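Reducing-end xylose-releasing exo-oligoxylanase Rex8A (Paenibacillus barcinonensis, PDB 6SUD) hydrolyses xylooligosaccharides from their reducing ends, releasing xylose during the breakdown of xylan. Local coordinates at residues Ala274-Trp277 / Glu278-Lys282; Ala295-Ser298 / Asp299-Val302; Met370-Ser374 / Gly375-Val379. The protein carries 1 engineered substitution. All blocks are in the same frame, centred on the assembly; numbering follows the deposited sequence.

Contact 1: Ala274-Trp277 / Glu278-Lys282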
# COMPACT_ATOMS: atom_id res chain seq x y z
N ALA A 274 -3.16 -4.67 -9.88
CA ALA A 274 -3.93 -3.77 -10.77
C ALA A 274 -3.13 -2.50 -11.09
O ALA A 274 -3.16 -2.07 -12.24
CB ALA A 274 -5.24 -3.41 -10.14
N LEU A 275 -2.45 -1.91 -10.10
CA LEU A 275 -1.72 -0.64 -10.33
C LEU A 275 -0.46 -0.93 -11.17
O LEU A 275 -0.16 -0.12 -12.06
CB LEU A 275 -1.41 0.05 -9.00
CG LEU A 275 -0.94 1.51 -9.10
CD1 LEU A 275 -1.95 2.41 -9.80
CD2 LEU A 275 -0.63 2.04 -7.71
N ASP A 276 0.22 -2.06 -10.94
CA ASP A 276 1.42 -2.45 -11.74
C ASP A 276 1.02 -2.60 -13.22
O ASP A 276 1.81 -2.22 -14.12
CB ASP A 276 2.03 -3.76 -11.26
CG ASP A 276 3.33 -4.09 -11.97
OD1 ASP A 276 4.20 -3.21 -12.03
OD2 ASP A 276 3.45 -5.23 -12.50
N TRP A 277 -0.14 -3.22 -13.45
CA TRP A 277 -0.69 -3.39 -14.82
C TRP A 277 -0.94 -2.00 -15.43
O TRP A 277 -0.46 -1.75 -16.54
CB TRP A 277 -1.95 -4.25 -14.84
CG TRP A 277 -2.50 -4.38 -16.22
CD1 TRP A 277 -3.62 -3.80 -16.73
CD2 TRP A 277 -1.91 -5.13 -17.29
NE1 TRP A 277 -3.78 -4.15 -18.03
CE2 TRP A 277 -2.75 -4.96 -18.41
CE3 TRP A 277 -0.76 -5.91 -17.42
CZ2 TRP A 277 -2.47 -5.55 -19.64
CZ3 TRP A 277 -0.47 -6.47 -18.64
CH2 TRP A 277 -1.32 -6.30 -19.74
N GLU A 278 -1.63 -1.12 -14.70
CA GLU A 278 -1.96 0.25 -15.17
C GLU A 278 -0.65 1.00 -15.51
O GLU A 278 -0.57 1.58 -16.62
CB GLU A 278 -2.82 0.99 -14.14
CG GLU A 278 -3.13 2.43 -14.52
CD GLU A 278 -3.79 2.67 -15.87
OE1 GLU A 278 -4.22 1.69 -16.52
OE2 GLU A 278 -3.89 3.87 -16.26
N TRP A 279 0.34 1.01 -14.62
CA TRP A 279 1.59 1.80 -14.80
C TRP A 279 2.50 1.20 -15.87
O TRP A 279 3.08 2.00 -16.65
CB TRP A 279 2.34 1.95 -13.47
CG TRP A 279 1.71 2.92 -12.52
CD1 TRP A 279 0.51 3.56 -12.67
CD2 TRP A 279 2.24 3.36 -11.26
NE1 TRP A 279 0.28 4.38 -11.60
CE2 TRP A 279 1.32 4.28 -10.72
CE3 TRP A 279 3.41 3.08 -10.54
CZ2 TRP A 279 1.52 4.90 -9.49
CZ3 TRP A 279 3.61 3.70 -9.33
CH2 TRP A 279 2.68 4.61 -8.82
N PHE A 280 2.70 -0.12 -15.88
CA PHE A 280 3.82 -0.76 -16.63
C PHE A 280 3.33 -1.78 -17.66
O PHE A 280 4.11 -2.04 -18.60
CB PHE A 280 4.84 -1.36 -15.66
CG PHE A 280 5.57 -0.29 -14.89
CD1 PHE A 280 6.39 0.61 -15.55
CD2 PHE A 280 5.44 -0.16 -13.53
CE1 PHE A 280 7.04 1.62 -14.86
CE2 PHE A 280 6.06 0.86 -12.84
CZ PHE A 280 6.89 1.74 -13.50
N ARG A 281 2.13 -2.37 -17.49
CA ARG A 281 1.45 -3.21 -18.51
C ARG A 281 2.41 -4.35 -18.92
O ARG A 281 2.45 -4.68 -20.11
CB ARG A 281 1.04 -2.33 -19.70
CG ARG A 281 -0.32 -2.66 -20.32
CD ARG A 281 -1.51 -2.34 -19.44
NE ARG A 281 -1.58 -0.97 -18.96
CZ ARG A 281 -2.10 0.07 -19.62
NH1 ARG A 281 -2.60 -0.09 -20.84
NH2 ARG A 281 -2.09 1.27 -19.07
N LYS A 282 3.14 -4.95 -17.97
CA LYS A 282 4.27 -5.88 -18.28
C LYS A 282 3.86 -7.36 -18.20
O LYS A 282 4.46 -8.16 -18.96
CB LYS A 282 5.45 -5.62 -17.35
CG LYS A 282 6.35 -4.47 -17.78
CD LYS A 282 7.57 -4.32 -16.90
CE LYS A 282 8.69 -3.52 -17.53
NZ LYS A 282 8.52 -2.07 -17.28
O HOH W 1 2.68 -5.25 -15.04
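Arg281, just past the helix end, folds back over the indole of Trp277, one turn earlier, and here the packing is tight. Its CD lies over one face, toward the rim, 3.3 Å from the centroid of the Trp277 five-membered ring; this CH-pi contact is made by a methylene, with the guanidinium farther off. Bends at chi2 (69°) and chi3 (55°) curl the chain back, and Arg281 NE donates to Trp277 O at 2.8 Å from above the carbonyl plane. Arg281 NH2 donates to Glu278 O at 2.9 Å on a lone pair. Arginine suits this helix end because one flat group can serve two carbonyls of the last turn. Were Trp277 an alanine, the arginine methylenes would probably lose their aromatic floor, leaving the side chain held mainly by its two carbonyl bonds. Elsewhere round the helix, Leu275 CG rests over the Trp279 face, 4.1 Å from the centroid of its five-membered ring, while the indole N-H goes to Tyr377 O. The solvent side is looser: Lys282 is exposed, and a water accepting from Lys282 N at 3.0 Å links it to the buried carboxylate of Asp276, whose OD2 also pairs with Arg226. Arg281, with positive phi (55°), breaks the helical path, a common C-terminal ending, here on a helix of the (alpha/alpha)6 barrel of family 8 glycosidases.

Contact 2: Ala295-Ser298 / Asp299-Val302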
# COMPACT_ATOMS: atom_id res chain seq x y z
N ALA A 295 -14.43 -12.33 -10.12
CA ALA A 295 -15.34 -13.48 -10.30
C ALA A 295 -15.63 -14.11 -8.94
O ALA A 295 -16.82 -14.40 -8.66
CB ALA A 295 -14.75 -14.46 -11.27
N PHE A 296 -14.61 -14.31 -8.09
CA PHE A 296 -14.77 -14.96 -6.77
C PHE A 296 -15.78 -14.17 -5.93
O PHE A 296 -16.62 -14.81 -5.30
CB PHE A 296 -13.46 -15.13 -5.99
CG PHE A 296 -13.66 -15.85 -4.68
CD1 PHE A 296 -13.79 -17.24 -4.62
CD2 PHE A 296 -13.79 -15.14 -3.50
CE1 PHE A 296 -14.01 -17.88 -3.41
CE2 PHE A 296 -14.04 -15.78 -2.30
CZ PHE A 296 -14.13 -17.15 -2.25
N PHE A 297 -15.75 -12.84 -5.96
CA PHE A 297 -16.59 -11.98 -5.09
C PHE A 297 -17.82 -11.44 -5.83
O PHE A 297 -18.57 -10.65 -5.22
CB PHE A 297 -15.76 -10.84 -4.49
CG PHE A 297 -14.85 -11.34 -3.40
CD1 PHE A 297 -15.36 -11.83 -2.21
CD2 PHE A 297 -13.47 -11.40 -3.60
CE1 PHE A 297 -14.53 -12.32 -1.22
CE2 PHE A 297 -12.64 -11.91 -2.62
CZ PHE A 297 -13.17 -12.38 -1.43
N SER A 298 -18.07 -11.87 -7.07
CA SER A 298 -19.11 -11.25 -7.94
C SER A 298 -20.49 -11.38 -7.29
O SER A 298 -21.24 -10.39 -7.35
CB SER A 298 -19.09 -11.82 -9.32
OG SER A 298 -19.31 -13.21 -9.30
N ASP A 299 -20.81 -12.54 -6.69
CA ASP A 299 -22.16 -12.84 -6.15
C ASP A 299 -22.17 -12.84 -4.62
O ASP A 299 -23.09 -13.47 -4.04
CB ASP A 299 -22.64 -14.23 -6.58
CG ASP A 299 -23.12 -14.29 -8.01
OD1 ASP A 299 -23.50 -13.24 -8.54
OD2 ASP A 299 -23.12 -15.40 -8.57
N ILE A 300 -21.18 -12.20 -3.99
CA ILE A 300 -21.09 -12.15 -2.51
C ILE A 300 -21.34 -10.72 -2.05
O ILE A 300 -20.63 -9.79 -2.50
CB ILE A 300 -19.76 -12.71 -1.97
CG1 ILE A 300 -19.52 -14.14 -2.46
CG2 ILE A 300 -19.76 -12.60 -0.45
CD1 ILE A 300 -18.13 -14.69 -2.18
N ASP A 301 -22.33 -10.55 -1.17
CA ASP A 301 -22.64 -9.22 -0.60
C ASP A 301 -21.48 -8.79 0.29
O ASP A 301 -20.99 -9.63 1.06
CB ASP A 301 -23.90 -9.25 0.26
CG ASP A 301 -24.47 -7.86 0.50
OD1 ASP A 301 -24.36 -7.38 1.65
OD2 ASP A 301 -24.97 -7.24 -0.47
N VAL A 302 -21.12 -7.51 0.25
CA VAL A 302 -20.05 -6.90 1.09
C VAL A 302 -20.33 -7.18 2.57
O VAL A 302 -19.39 -7.48 3.31
CB VAL A 302 -19.94 -5.39 0.81
CG1 VAL A 302 -18.98 -4.70 1.76
CG2 VAL A 302 -19.57 -5.10 -0.63
O HOH W 2 -18.53 -8.42 -3.85
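A type I beta turn from Phe297 to Ile300 takes the chain away from helix 285-297. Its closing bond runs from Ile300 N to Phe297 O at 3.3 Å; the N-H points well at the oxygen (164°), yet the donor stands above the carbonyl plane, not on a lone pair. A water reinforces the closure by donating to Phe297 O at 2.6 Å and to Ile300 O at 2.8 Å, so the Phe297 carbonyl is gripped by both a backbone N-H and a water.

Ile300 supplies the apolar part. With CG1 anti to its carbonyl carbon (chi1 -56°) and the chain extended beyond, its CD1 reaches back to Phe296 and Phe297, 3.5 Å from Phe296 O. The same methyl approaches both phenyl rings obliquely, 4.0 Å from Phe297 CD1 and 4.2 Å from Phe296 CE2. Isoleucine suits the place because its extended CG1-CD1 arm lets one terminal methyl meet both rings. The rings also meet each other, Phe296 CD2 standing 3.4 Å above the centre of the Phe297 ring. Phe297 is buried, with Tyr305 edge-to-face against it and Phe344 and Leu325 nearby, whereas Phe296 is partly exposed and meets Tyr308 edge-to-face.

The polar residues occupy the corners. Ser298 OG, in the crowded position between backbone N and carbonyl carbon, donates to Ala295 O at 2.8 Å, and Ser298 N reaches that oxygen from the same face of its plane; a short hydroxyl serves well where a carbonyl faces the end of a helix. Asp299, at the third position of the turn, is exposed, as suits a small polar residue there. Together these features mark a type I turn at the C-terminal side of helix 285-297, on the protein surface, starting the link to strand 306-308.

Contact 3: Met370-Ser374 / Gly375-Val379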
# COMPACT_ATOMS: atom_id res chain seq x y z
N MET A 370 -10.24 5.27 -4.73
CA MET A 370 -10.90 6.49 -5.27
C MET A 370 -9.90 7.23 -6.17
O MET A 370 -10.27 7.65 -7.30
CB MET A 370 -11.41 7.39 -4.14
CG MET A 370 -12.27 8.56 -4.59
SD MET A 370 -13.81 8.06 -5.40
CE MET A 370 -14.73 7.44 -3.99
N LEU A 371 -8.66 7.34 -5.70
CA LEU A 371 -7.55 7.89 -6.52
C LEU A 371 -7.43 7.11 -7.83
O LEU A 371 -7.49 7.72 -8.89
CB LEU A 371 -6.25 7.79 -5.73
CG LEU A 371 -5.95 8.94 -4.78
CD1 LEU A 371 -4.59 8.71 -4.12
CD2 LEU A 371 -5.96 10.27 -5.51
N ALA A 372 -7.28 5.78 -7.74
CA ALA A 372 -6.95 4.91 -8.89
C ALA A 372 -8.07 4.91 -9.92
O ALA A 372 -7.79 5.06 -11.12
CB ALA A 372 -6.64 3.51 -8.41
N LEU A 373 -9.32 4.75 -9.48
CA LEU A 373 -10.46 4.59 -10.41
C LEU A 373 -10.76 5.93 -11.10
O LEU A 373 -11.36 5.91 -12.19
CB LEU A 373 -11.67 4.03 -9.66
CG LEU A 373 -11.57 2.56 -9.22
CD1 LEU A 373 -12.88 2.10 -8.58
CD2 LEU A 373 -11.21 1.63 -10.36
N SER A 374 -10.32 7.05 -10.52
CA SER A 374 -10.51 8.41 -11.10
C SER A 374 -9.32 8.78 -12.00
O SER A 374 -9.36 9.86 -12.62
CB SER A 374 -10.79 9.43 -10.02
OG SER A 374 -9.67 9.62 -9.18
N GLY A 375 -8.30 7.92 -12.07
CA GLY A 375 -7.08 8.13 -12.88
C GLY A 375 -6.12 9.11 -12.23
O GLY A 375 -5.38 9.79 -12.98
N ASN A 376 -6.09 9.17 -10.90
CA ASN A 376 -5.28 10.15 -10.13
C ASN A 376 -4.22 9.46 -9.27
O ASN A 376 -3.59 10.13 -8.43
CB ASN A 376 -6.20 11.06 -9.31
CG ASN A 376 -6.95 12.01 -10.22
OD1 ASN A 376 -6.33 12.73 -10.99
ND2 ASN A 376 -8.28 11.98 -10.17
N TYR A 377 -4.00 8.15 -9.43
CA TYR A 377 -2.89 7.45 -8.73
C TYR A 377 -1.76 7.34 -9.74
O TYR A 377 -1.76 6.37 -10.52
CB TYR A 377 -3.32 6.08 -8.19
CG TYR A 377 -2.55 5.56 -7.00
CD1 TYR A 377 -1.24 5.93 -6.75
CD2 TYR A 377 -3.11 4.59 -6.19
CE1 TYR A 377 -0.52 5.40 -5.69
CE2 TYR A 377 -2.40 4.04 -5.13
CZ TYR A 377 -1.11 4.45 -4.87
OH TYR A 377 -0.40 3.92 -3.83
N ARG A 378 -0.88 8.34 -9.76
CA ARG A 378 0.05 8.56 -10.90
C ARG A 378 1.52 8.46 -10.48
O ARG A 378 1.85 8.64 -9.29
CB ARG A 378 -0.19 9.93 -11.53
CG ARG A 378 -1.64 10.13 -11.95
CD ARG A 378 -1.86 11.44 -12.66
NE ARG A 378 -3.21 11.48 -13.20
CZ ARG A 378 -3.67 12.40 -14.04
NH1 ARG A 378 -2.86 13.38 -14.45
NH2 ARG A 378 -4.92 12.36 -14.45
N VAL A 379 2.34 8.20 -11.47
CA VAL A 379 3.82 8.32 -11.33
C VAL A 379 4.13 9.80 -11.48
O VAL A 379 3.77 10.36 -12.53
CB VAL A 379 4.53 7.52 -12.43
CG1 VAL A 379 6.04 7.68 -12.35
CG2 VAL A 379 4.14 6.06 -12.41
O HOH W 3 -10.61 12.15 -12.61
O HOH W 4 -7.83 11.45 -14.45
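Ala372 CB meets the Tyr377 ring at its edge, close to the ring plane, while Tyr377 CB rests 3.9 Å from Ala372 CA. A small alanine lets the tyrosine lie close to the helix backbone; with CG anti to the backbone N (chi1 -155°), the ring extends toward Met77, Gln81 and Met331. The guanidinium of Arg378 also works through its edge: NE and NH2 approach Gly375 O side-on, at 2.8 Å and 3.0 Å, with that oxygen in the guanidinium plane, and a water lying in the plane beyond NH2 is held weakly by it. The amide of Asn376 is less exactly aimed, its ND2 donating to Ser374 OG at 2.9 Å with the oxygen tilted 20° from the amide plane. Ser374 OG lies close to the carbonyl oxygens of Met370 and Leu371 as well; its one proton has both within reach, while its oxygen accepts from the amide.

The backbone beneath is a Schellman motif closing helix 359-373. Asn376 N donates to Leu371 O at 2.8 Å, and Gly375 N to Ala372 O at 3.1 Å, the latter from above the carbonyl plane. Gly375 makes the reversal with a phi of 77°; a CB here would lie about 2.8 Å from Ser374 O, a clash that glycine avoids. Across the motif Leu371 CD2 packs 3.9 Å from Asn376 CB, the two side chains crossing at about a right angle. Helices 17-20 and 25-41 flank the serine, Phe18 and Leu32 among the residues touching it.

Overall arrangement
Contacts 1 and 3 are buried, whereas contact 2 lies at the surface, about 24 Å between centres from either. All three follow a helix to its C-terminal end, but each finishes differently: a positive-phi residue with an arginine over an indole in contact 1, a water-supported type I turn in contact 2, and a glycine-centred Schellman motif in contact 3. Contacts 1 and 3 touch, with Leu275 against Tyr377 and Trp279 packed on Val379, so the chain after helix 359-373 packs against the end part of helix 268-280. Contact 2, after the next helix, touches neither. Arginines reach backbone carbonyls in both buried contacts; the surface turn combines its own backbone bond and a bridging water with an isoleucine methyl against two phenylalanines.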